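Local coordinates for protein ASCH domain (Vibrio cholerae TMA 21, PDB 3S9X) that is of unknown function but carries an ASCH domain of the PUA clan, a fold for which RNA binding has been proposed, at residues A[31-45]-A[75-87]. Numbering follows the deposited sequence. Where two conformers were deposited one is given.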
ATOM      1  N   SER A  31      12.104  -7.645  -4.157  1.00  9.62           N
ATOM      2  CA  SER A  31      10.744  -7.788  -3.562  1.00 10.44           C
ATOM      3  C   SER A  31       9.741  -7.014  -4.386  1.00  9.50           C
ATOM      4  O   SER A  31       9.899  -5.848  -4.627  1.00  9.32           O
ATOM      5  CB  SER A  31      10.763  -7.373  -2.100  1.00 10.91           C
ATOM      6  OG  SER A  31       9.531  -7.528  -1.472  1.00 12.14           O
ATOM      7  N   PHE A  32       8.754  -7.749  -4.873  1.00  9.50           N
ATOM      8  CA  PHE A  32       7.825  -7.243  -5.893  1.00  8.17           C
ATOM      9  C   PHE A  32       6.415  -7.744  -5.629  1.00  8.46           C
ATOM     10  O   PHE A  32       6.205  -8.855  -5.166  1.00 10.16           O
ATOM     11  CB  PHE A  32       8.225  -7.764  -7.326  1.00  9.40           C
ATOM     12  CG  PHE A  32       9.625  -7.545  -7.688  1.00  9.34           C
ATOM     13  CD1 PHE A  32      10.004  -6.382  -8.364  1.00  9.95           C
ATOM     14  CD2 PHE A  32      10.624  -8.443  -7.329  1.00  9.88           C
ATOM     15  CE1 PHE A  32      11.293  -6.203  -8.758  1.00 11.13           C
ATOM     16  CE2 PHE A  32      11.903  -8.244  -7.658  1.00 11.78           C
ATOM     17  CZ  PHE A  32      12.276  -7.134  -8.428  1.00 11.49           C
ATOM     18  N   SER A  33       5.432  -6.904  -5.962  1.00  7.94           N
ATOM     19  CA  SER A  33       4.032  -7.338  -5.964  1.00  8.38           C
ATOM     20  C   SER A  33       3.219  -6.490  -6.985  1.00  7.88           C
ATOM     21  O   SER A  33       3.747  -5.508  -7.536  1.00  7.74           O
ATOM     22  CB  SER A  33       3.445  -7.116  -4.596  1.00  9.72           C
ATOM     23  OG  SER A  33       3.312  -5.760  -4.249  1.00  9.98           O
ATOM     24  N   ALA A  34       1.978  -6.911  -7.194  1.00  8.10           N
ATOM     25  CA  ALA A  34       1.036  -6.199  -8.059  1.00  8.44           C
ATOM     26  C   ALA A  34      -0.330  -6.296  -7.419  1.00  8.41           C
ATOM     27  O   ALA A  34      -0.793  -7.367  -7.105  1.00 11.15           O
ATOM     28  CB  ALA A  34       1.005  -6.789  -9.521  1.00  9.62           C
ATOM     29  N   ASP A  35      -0.963  -5.162  -7.138  1.00  8.47           N
ATOM     30  CA  ASP A  35      -2.266  -5.171  -6.452  0.50  9.80           C
ATOM     31  C   ASP A  35      -2.875  -3.763  -6.583  1.00  8.02           C
ATOM     32  O   ASP A  35      -2.191  -2.785  -6.869  1.00  8.66           O
ATOM     33  CB  ASP A  35      -2.006  -5.440  -4.950  0.50 10.17           C
ATOM     34  CG  ASP A  35      -2.830  -6.578  -4.325  0.50 18.36           C
ATOM     35  OD1 ASP A  35      -3.308  -6.359  -3.169  0.50 26.25           O
ATOM     36  OD2 ASP A  35      -2.926  -7.691  -4.848  0.50 20.80           O
ATOM     37  N   TYR A  36      -4.171  -3.696  -6.323  1.00  8.44           N
ATOM     38  CA  TYR A  36      -4.870  -2.482  -6.089  1.00  8.15           C
ATOM     39  C   TYR A  36      -4.913  -2.173  -4.610  1.00  9.30           C
ATOM     40  O   TYR A  36      -4.696  -3.049  -3.776  1.00  9.82           O
ATOM     41  CB  TYR A  36      -6.276  -2.465  -6.749  1.00  8.89           C
ATOM     42  CG  TYR A  36      -7.225  -3.546  -6.296  1.00  8.12           C
ATOM     43  CD1 TYR A  36      -7.910  -3.435  -5.080  1.00  9.41           C
ATOM     44  CD2 TYR A  36      -7.430  -4.665  -7.060  1.00 11.27           C
ATOM     45  CE1 TYR A  36      -8.735  -4.439  -4.647  1.00 11.02           C
ATOM     46  CE2 TYR A  36      -8.350  -5.647  -6.687  1.00 14.01           C
ATOM     47  CZ  TYR A  36      -9.004  -5.506  -5.467  1.00 12.55           C
ATOM     48  OH  TYR A  36      -9.889  -6.488  -5.057  1.00 15.54           O
ATOM     49  N   PHE A  37      -5.210  -0.910  -4.278  1.00 10.30           N
ATOM     50  CA  PHE A  37      -5.432  -0.475  -2.923  1.00 10.05           C
ATOM     51  C   PHE A  37      -6.941  -0.487  -2.666  1.00 11.25           C
ATOM     52  O   PHE A  37      -7.765  -0.394  -3.601  1.00 11.29           O
ATOM     53  CB  PHE A  37      -4.936   0.966  -2.752  1.00 10.45           C
ATOM     54  CG  PHE A  37      -3.425   1.079  -2.546  1.00 10.26           C
ATOM     55  CD1 PHE A  37      -2.932   1.377  -1.312  1.00 13.22           C
ATOM     56  CD2 PHE A  37      -2.540   0.794  -3.542  1.00 11.28           C
ATOM     57  CE1 PHE A  37      -1.551   1.483  -1.112  1.00 13.91           C
ATOM     58  CE2 PHE A  37      -1.131   0.864  -3.263  1.00 11.78           C
ATOM     59  CZ  PHE A  37      -0.691   1.173  -2.063  1.00 10.93           C
ATOM     60  N   CYS A  38      -7.299  -0.652  -1.385  1.00 10.77           N
ATOM     61  CA  CYS A  38      -8.680  -0.604  -0.916  1.00 12.90           C
ATOM     62  C   CYS A  38      -9.435  -1.906  -1.190  1.00 13.11           C
ATOM     63  O   CYS A  38      -8.872  -2.847  -1.782  1.00 14.63           O
ATOM     64  CB  CYS A  38      -9.451   0.648  -1.363  1.00 14.04           C
ATOM     65  SG  CYS A  38      -8.542   2.132  -1.335  1.00 17.55           S
ATOM     66  N   ALA A  39     -10.715  -1.933  -0.813  1.00 13.41           N
ATOM     67  CA  ALA A  39     -11.542  -3.131  -0.964  1.00 13.10           C
ATOM     68  C   ALA A  39     -12.781  -2.900  -1.798  1.00 12.59           C
ATOM     69  O   ALA A  39     -13.646  -3.746  -1.837  1.00 14.21           O
ATOM     70  CB  ALA A  39     -11.919  -3.695   0.450  1.00 16.84           C
ATOM     71  N   ASP A  40     -12.843  -1.769  -2.485  1.00 12.66           N
ATOM     72  CA  ASP A  40     -13.971  -1.508  -3.386  1.00 12.17           C
ATOM     73  C   ASP A  40     -13.489  -0.748  -4.610  1.00 10.92           C
ATOM     74  O   ASP A  40     -12.445  -0.122  -4.548  1.00 10.88           O
ATOM     75  CB  ASP A  40     -15.116  -0.756  -2.674  1.00 13.30           C
ATOM     76  CG  ASP A  40     -14.732   0.668  -2.266  1.00 14.94           C
ATOM     77  OD1 ASP A  40     -14.188   0.906  -1.120  1.00 18.73           O
ATOM     78  OD2 ASP A  40     -14.830   1.582  -3.069  1.00 14.81           O
ATOM     79  N   GLU A  41     -14.223  -0.842  -5.696  1.00 10.60           N
ATOM     80  CA  GLU A  41     -13.820  -0.275  -6.957  1.00 10.31           C
ATOM     81  C   GLU A  41     -13.621   1.242  -6.907  1.00  9.53           C
ATOM     82  O   GLU A  41     -12.626   1.756  -7.415  1.00  9.64           O
ATOM     83  CB  GLU A  41     -14.871  -0.682  -8.012  1.00 12.12           C
ATOM     84  CG  GLU A  41     -14.619  -0.098  -9.380  1.00 12.45           C
ATOM     85  CD  GLU A  41     -15.525  -0.660 -10.442  1.00 15.54           C
ATOM     86  OE1 GLU A  41     -16.648  -1.125 -10.094  1.00 24.40           O
ATOM     87  OE2 GLU A  41     -15.243  -0.552 -11.617  1.00 19.66           O
ATOM     88  N   TYR A  42     -14.568   1.943  -6.322  1.00 10.77           N
ATOM     89  CA  TYR A  42     -14.519   3.370  -6.330  1.00 11.54           C
ATOM     90  C   TYR A  42     -13.230   3.824  -5.653  1.00 10.87           C
ATOM     91  O   TYR A  42     -12.496   4.656  -6.185  1.00 10.25           O
ATOM     92  CB  TYR A  42     -15.741   3.917  -5.558  1.00 12.32           C
ATOM     93  CG  TYR A  42     -15.610   5.353  -5.236  1.00 14.65           C
ATOM     94  CD1 TYR A  42     -15.902   6.306  -6.157  1.00 17.87           C
ATOM     95  CD2 TYR A  42     -15.086   5.737  -4.016  1.00 16.07           C
ATOM     96  CE1 TYR A  42     -15.667   7.694  -5.851  1.00 19.28           C
ATOM     97  CE2 TYR A  42     -14.869   7.031  -3.718  1.00 19.26           C
ATOM     98  CZ  TYR A  42     -15.142   7.993  -4.600  1.00 16.61           C
ATOM     99  OH  TYR A  42     -14.829   9.299  -4.251  1.00 22.66           O
ATOM    100  N   ASN A  43     -12.974   3.316  -4.435  1.00 10.89           N
ATOM    101  CA  ASN A  43     -11.775   3.748  -3.693  1.00 10.24           C
ATOM    102  C   ASN A  43     -10.493   3.181  -4.335  1.00  9.10           C
ATOM    103  O   ASN A  43      -9.503   3.888  -4.339  1.00  8.92           O
ATOM    104  CB  ASN A  43     -11.854   3.367  -2.233  1.00 10.72           C
ATOM    105  CG  ASN A  43     -12.846   4.244  -1.475  1.00 13.10           C
ATOM    106  OD1 ASN A  43     -13.846   3.754  -0.943  1.00 17.34           O
ATOM    107  ND2 ASN A  43     -12.577   5.474  -1.451  1.00 10.48           N
ATOM    108  N   ALA A  44     -10.525   1.964  -4.907  1.00  9.16           N
ATOM    109  CA  ALA A  44      -9.321   1.416  -5.564  1.00  7.95           C
ATOM    110  C   ALA A  44      -8.864   2.350  -6.675  1.00  9.09           C
ATOM    111  O   ALA A  44      -7.711   2.649  -6.844  1.00  8.44           O
ATOM    112  CB  ALA A  44      -9.556   0.039  -6.101  1.00  9.80           C
ATOM    113  N   ASN A  45      -9.846   2.839  -7.446  1.00  8.89           N
ATOM    114  CA  ASN A  45      -9.500   3.626  -8.622  1.00  8.61           C
ATOM    115  C   ASN A  45      -9.078   5.013  -8.224  1.00  8.36           C
ATOM    116  O   ASN A  45      -8.136   5.596  -8.822  1.00  8.66           O
ATOM    117  CB  ASN A  45     -10.629   3.601  -9.647  1.00  9.25           C
ATOM    118  CG  ASN A  45     -10.843   2.192 -10.247  1.00  9.01           C
ATOM    119  OD1 ASN A  45     -10.008   1.336 -10.029  1.00 10.14           O
ATOM    120  ND2 ASN A  45     -11.955   1.952 -10.939  1.00 10.24           N
ATOM    121  N   GLN A  75       8.750  -4.314   3.283  1.00 13.24           N
ATOM    122  CA  GLN A  75      10.163  -3.998   3.315  1.00 13.33           C
ATOM    123  C   GLN A  75      10.458  -2.740   2.523  1.00 11.14           C
ATOM    124  O   GLN A  75       9.965  -2.550   1.407  1.00 10.80           O
ATOM    125  CB  GLN A  75      11.004  -5.077   2.548  1.00 17.64           C
ATOM    126  CG  GLN A  75      11.336  -6.261   3.157  1.00 22.49           C
ATOM    127  CD  GLN A  75      11.826  -7.320   2.188  1.00 16.96           C
ATOM    128  OE1 GLN A  75      12.551  -7.087   1.130  1.00 14.59           O
ATOM    129  NE2 GLN A  75      11.493  -8.543   2.543  1.00 25.31           N
ATOM    130  N   VAL A  76      11.327  -1.901   3.068  1.00 11.66           N
ATOM    131  CA  VAL A  76      11.944  -0.844   2.326  1.00 10.31           C
ATOM    132  C   VAL A  76      12.524  -1.377   1.025  1.00 10.83           C
ATOM    133  O   VAL A  76      13.168  -2.438   1.036  1.00 12.09           O
ATOM    134  CB  VAL A  76      12.953  -0.040   3.179  1.00 11.83           C
ATOM    135  CG1 VAL A  76      13.752   0.933   2.381  1.00 13.10           C
ATOM    136  CG2 VAL A  76      12.218   0.663   4.357  1.00 14.81           C
ATOM    137  N   GLY A  77      12.276  -0.667  -0.077  1.00  9.92           N
ATOM    138  CA  GLY A  77      12.799  -1.046  -1.376  1.00  8.73           C
ATOM    139  C   GLY A  77      11.885  -1.974  -2.184  1.00  9.91           C
ATOM    140  O   GLY A  77      12.118  -2.235  -3.399  1.00 10.23           O
ATOM    141  N   HIS A  78      10.815  -2.504  -1.571  1.00  9.05           N
ATOM    142  CA  HIS A  78       9.801  -3.227  -2.303  1.00  8.25           C
ATOM    143  C   HIS A  78       9.206  -2.376  -3.445  1.00  7.44           C
ATOM    144  O   HIS A  78       8.882  -1.216  -3.211  1.00  8.97           O
ATOM    145  CB  HIS A  78       8.686  -3.630  -1.312  1.00  9.69           C
ATOM    146  CG  HIS A  78       7.578  -4.394  -1.952  1.00  9.26           C
ATOM    147  ND1 HIS A  78       7.604  -5.767  -2.120  1.00 10.05           N
ATOM    148  CD2 HIS A  78       6.349  -4.003  -2.374  1.00  8.48           C
ATOM    149  CE1 HIS A  78       6.467  -6.160  -2.665  1.00  8.94           C
ATOM    150  NE2 HIS A  78       5.676  -5.112  -2.816  1.00  9.71           N
ATOM    151  N   LEU A  79       8.939  -3.018  -4.575  1.00  8.05           N
ATOM    152  CA  LEU A  79       8.199  -2.409  -5.651  1.00  7.93           C
ATOM    153  C   LEU A  79       6.817  -3.069  -5.789  1.00  7.78           C
ATOM    154  O   LEU A  79       6.687  -4.265  -5.859  1.00  9.55           O
ATOM    155  CB  LEU A  79       8.914  -2.627  -6.997  1.00  7.29           C
ATOM    156  CG  LEU A  79      10.244  -1.920  -7.160  1.00  9.55           C
ATOM    157  CD1 LEU A  79      10.902  -2.330  -8.494  1.00 10.54           C
ATOM    158  CD2 LEU A  79      10.038  -0.404  -7.130  1.00 10.35           C
ATOM    159  N   GLN A  80       5.811  -2.206  -5.840  1.00  7.68           N
ATOM    160  CA  GLN A  80       4.444  -2.632  -6.095  1.00  7.41           C
ATOM    161  C   GLN A  80       3.977  -1.968  -7.412  1.00  7.12           C
ATOM    162  O   GLN A  80       3.979  -0.723  -7.527  1.00  7.97           O
ATOM    163  CB  GLN A  80       3.471  -2.304  -4.975  1.00  8.06           C
ATOM    164  CG  GLN A  80       2.056  -2.633  -5.272  1.00  7.78           C
ATOM    165  CD  GLN A  80       1.058  -2.331  -4.203  1.00  8.57           C
ATOM    166  OE1 GLN A  80       1.438  -2.157  -3.031  1.00 11.65           O
ATOM    167  NE2 GLN A  80      -0.246  -2.280  -4.582  1.00 10.10           N
ATOM    168  N   VAL A  81       3.491  -2.803  -8.328  1.00  6.75           N
ATOM    169  CA  VAL A  81       2.723  -2.332  -9.427  1.00  8.19           C
ATOM    170  C   VAL A  81       1.338  -2.036  -8.866  1.00  6.71           C
ATOM    171  O   VAL A  81       0.618  -2.963  -8.447  1.00  8.28           O
ATOM    172  CB  VAL A  81       2.660  -3.309 -10.642  1.00  8.74           C
ATOM    173  CG1 VAL A  81       1.794  -2.699 -11.723  1.00 10.55           C
ATOM    174  CG2 VAL A  81       4.085  -3.699 -11.090  1.00 10.59           C
ATOM    175  N   VAL A  82       0.971  -0.772  -8.888  1.00  7.33           N
ATOM    176  CA  VAL A  82      -0.359  -0.277  -8.421  1.00  6.50           C
ATOM    177  C   VAL A  82      -1.302  -0.375  -9.583  1.00  6.95           C
ATOM    178  O   VAL A  82      -1.125   0.312 -10.582  1.00  8.02           O
ATOM    179  CB  VAL A  82      -0.261   1.143  -7.857  1.00  7.82           C
ATOM    180  CG1 VAL A  82      -1.658   1.641  -7.402  1.00 10.27           C
ATOM    181  CG2 VAL A  82       0.825   1.240  -6.775  1.00  8.84           C
ATOM    182  N   THR A  83      -2.277  -1.267  -9.485  1.00  8.30           N
ATOM    183  CA  THR A  83      -3.290  -1.390 -10.519  1.00  8.10           C
ATOM    184  C   THR A  83      -4.587  -0.702 -10.073  1.00  8.45           C
ATOM    185  O   THR A  83      -4.772  -0.385  -8.874  1.00  8.17           O
ATOM    186  CB  THR A  83      -3.597  -2.843 -10.839  1.00  9.10           C
ATOM    187  OG1 THR A  83      -4.376  -3.439  -9.828  1.00 10.42           O
ATOM    188  CG2 THR A  83      -2.310  -3.695 -11.055  1.00 10.00           C
ATOM    189  N   ASN A  84      -5.464  -0.484 -11.033  1.00  7.88           N
ATOM    190  CA  ASN A  84      -6.811  -0.170 -10.705  1.00  8.15           C
ATOM    191  C   ASN A  84      -7.584  -1.423 -10.352  1.00  7.62           C
ATOM    192  O   ASN A  84      -7.043  -2.515 -10.248  1.00  7.91           O
ATOM    193  CB  ASN A  84      -7.457   0.701 -11.799  1.00  8.65           C
ATOM    194  CG  ASN A  84      -7.757  -0.044 -13.085  1.00  8.50           C
ATOM    195  OD1 ASN A  84      -7.641  -1.282 -13.147  1.00  9.17           O
ATOM    196  ND2 ASN A  84      -8.087   0.735 -14.120  1.00  9.39           N
ATOM    197  N   TRP A  85      -8.883  -1.271 -10.082  1.00  7.40           N
ATOM    198  CA  TRP A  85      -9.711  -2.388  -9.680  1.00  8.20           C
ATOM    199  C   TRP A  85      -9.651  -3.566 -10.632  1.00  7.94           C
ATOM    200  O   TRP A  85      -9.757  -4.703 -10.173  1.00  9.49           O
ATOM    201  CB  TRP A  85     -11.152  -1.865  -9.507  1.00  8.70           C
ATOM    202  CG  TRP A  85     -12.189  -2.863  -9.074  1.00  7.72           C
ATOM    203  CD1 TRP A  85     -13.158  -3.388  -9.850  1.00  9.56           C
ATOM    204  CD2 TRP A  85     -12.379  -3.430  -7.776  1.00  9.53           C
ATOM    205  NE1 TRP A  85     -14.005  -4.208  -9.096  1.00  9.95           N
ATOM    206  CE2 TRP A  85     -13.527  -4.231  -7.818  1.00  9.69           C
ATOM    207  CE3 TRP A  85     -11.689  -3.289  -6.546  1.00 10.55           C
ATOM    208  CZ2 TRP A  85     -13.998  -4.917  -6.730  1.00 11.18           C
ATOM    209  CZ3 TRP A  85     -12.208  -3.989  -5.429  1.00 10.95           C
ATOM    210  CH2 TRP A  85     -13.371  -4.740  -5.542  1.00 11.60           C
ATOM    211  N   ASP A  86      -9.585  -3.221 -11.900  1.00  9.69           N
ATOM    212  CA  ASP A  86      -9.575  -4.162 -12.980  1.00  9.35           C
ATOM    213  C   ASP A  86      -8.205  -4.681 -13.431  1.00  8.49           C
ATOM    214  O   ASP A  86      -8.138  -5.382 -14.437  1.00 10.89           O
ATOM    215  CB  ASP A  86     -10.368  -3.572 -14.124  1.00  9.85           C
ATOM    216  CG  ASP A  86     -11.876  -3.698 -13.840  1.00 12.15           C
ATOM    217  OD1 ASP A  86     -12.357  -4.886 -13.776  1.00 17.08           O
ATOM    218  OD2 ASP A  86     -12.559  -2.676 -13.815  1.00 20.24           O
ATOM    219  N   GLY A  87      -7.222  -4.381 -12.600  1.00  8.63           N
ATOM    220  CA  GLY A  87      -5.899  -4.913 -12.840  1.00  9.62           C
ATOM    221  C   GLY A  87      -5.047  -4.167 -13.860  1.00  9.31           C
ATOM    222  O   GLY A  87      -3.968  -4.651 -14.211  1.00 10.43           O
TER
HETATM  223  O   HOH W   1      13.621  -4.941  -3.096  1.00 17.52           O
HETATM  224  O   HOH W   2      12.229  -4.425  -4.730  1.00 29.66           O
HETATM  225  O   HOH W   3      -2.234  -2.713  -2.372  1.00 15.76           O
HETATM  226  O   HOH W   4      -5.501   0.946  -6.459  1.00 10.73           O
HETATM  227  O   HOH W   5     -12.688  -0.418 -12.476  1.00 15.83           O
HETATM  228  O   HOH W   6     -14.971  -1.820 -14.636  1.00 48.25           O
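Trp85 lies with one indole face against the first turn of the helix that begins at Glu41: Glu41 CB stands 3.5 Å from the centroid of the five-membered ring and only 5° off its normal, a textbook CH-pi contact. The extended Glu41 chain then runs on past Trp85 CD1. Tyr36 runs alongside, with Trp85 CE3 over one face of its ring, the planes oblique at 45° and Tyr36 CZ 3.5 Å from Trp85 CZ3. Asn45 anchors the tryptophan backbone: its OD1 takes the Trp85 N-H in its carbonyl plane, 2.8 Å away and nearly straight. Glu41 OE2 and Asp86 OD2 come within 4.1 Å and have two waters between them, not all of whose contacts can be hydrogen bonds at once; the waters may moderate the like charges.

Away from the tryptophan, strands 32-35 and 79-83 pair in parallel, and side chains reinforce the ladder. With CG anti to the backbone N (chi1 -180°), the His78 imidazole reaches along the neighbouring strand and is held at both nitrogens: ND1 lies 2.7 Å from Ser31 OG and NE2 2.8 Å from Ser33 OG, two hydrogen bonds that restrict rotation of the ring. Farther along, Asp35 O accepts from Thr83 N and, on the opposite face of its carbonyl plane, from Gln80 NE2 at 3.0 Å. That amide lies almost parallel to the Phe37 ring, Gln80 NE2 coming nearest to Phe37 CE2, at 3.5 Å.

Strand 32-35 forms one outer edge of the five-stranded mixed sheet, and strand 79-83 separates it from antiparallel strand 89-102. Helix 8-19 covers the face bearing Phe32, Ala34 and Val81, touching them through Leu14 and Ser10, whereas Phe37 and Val82 pack against helix 41-52 at Cys47, Ala48 and Ile51.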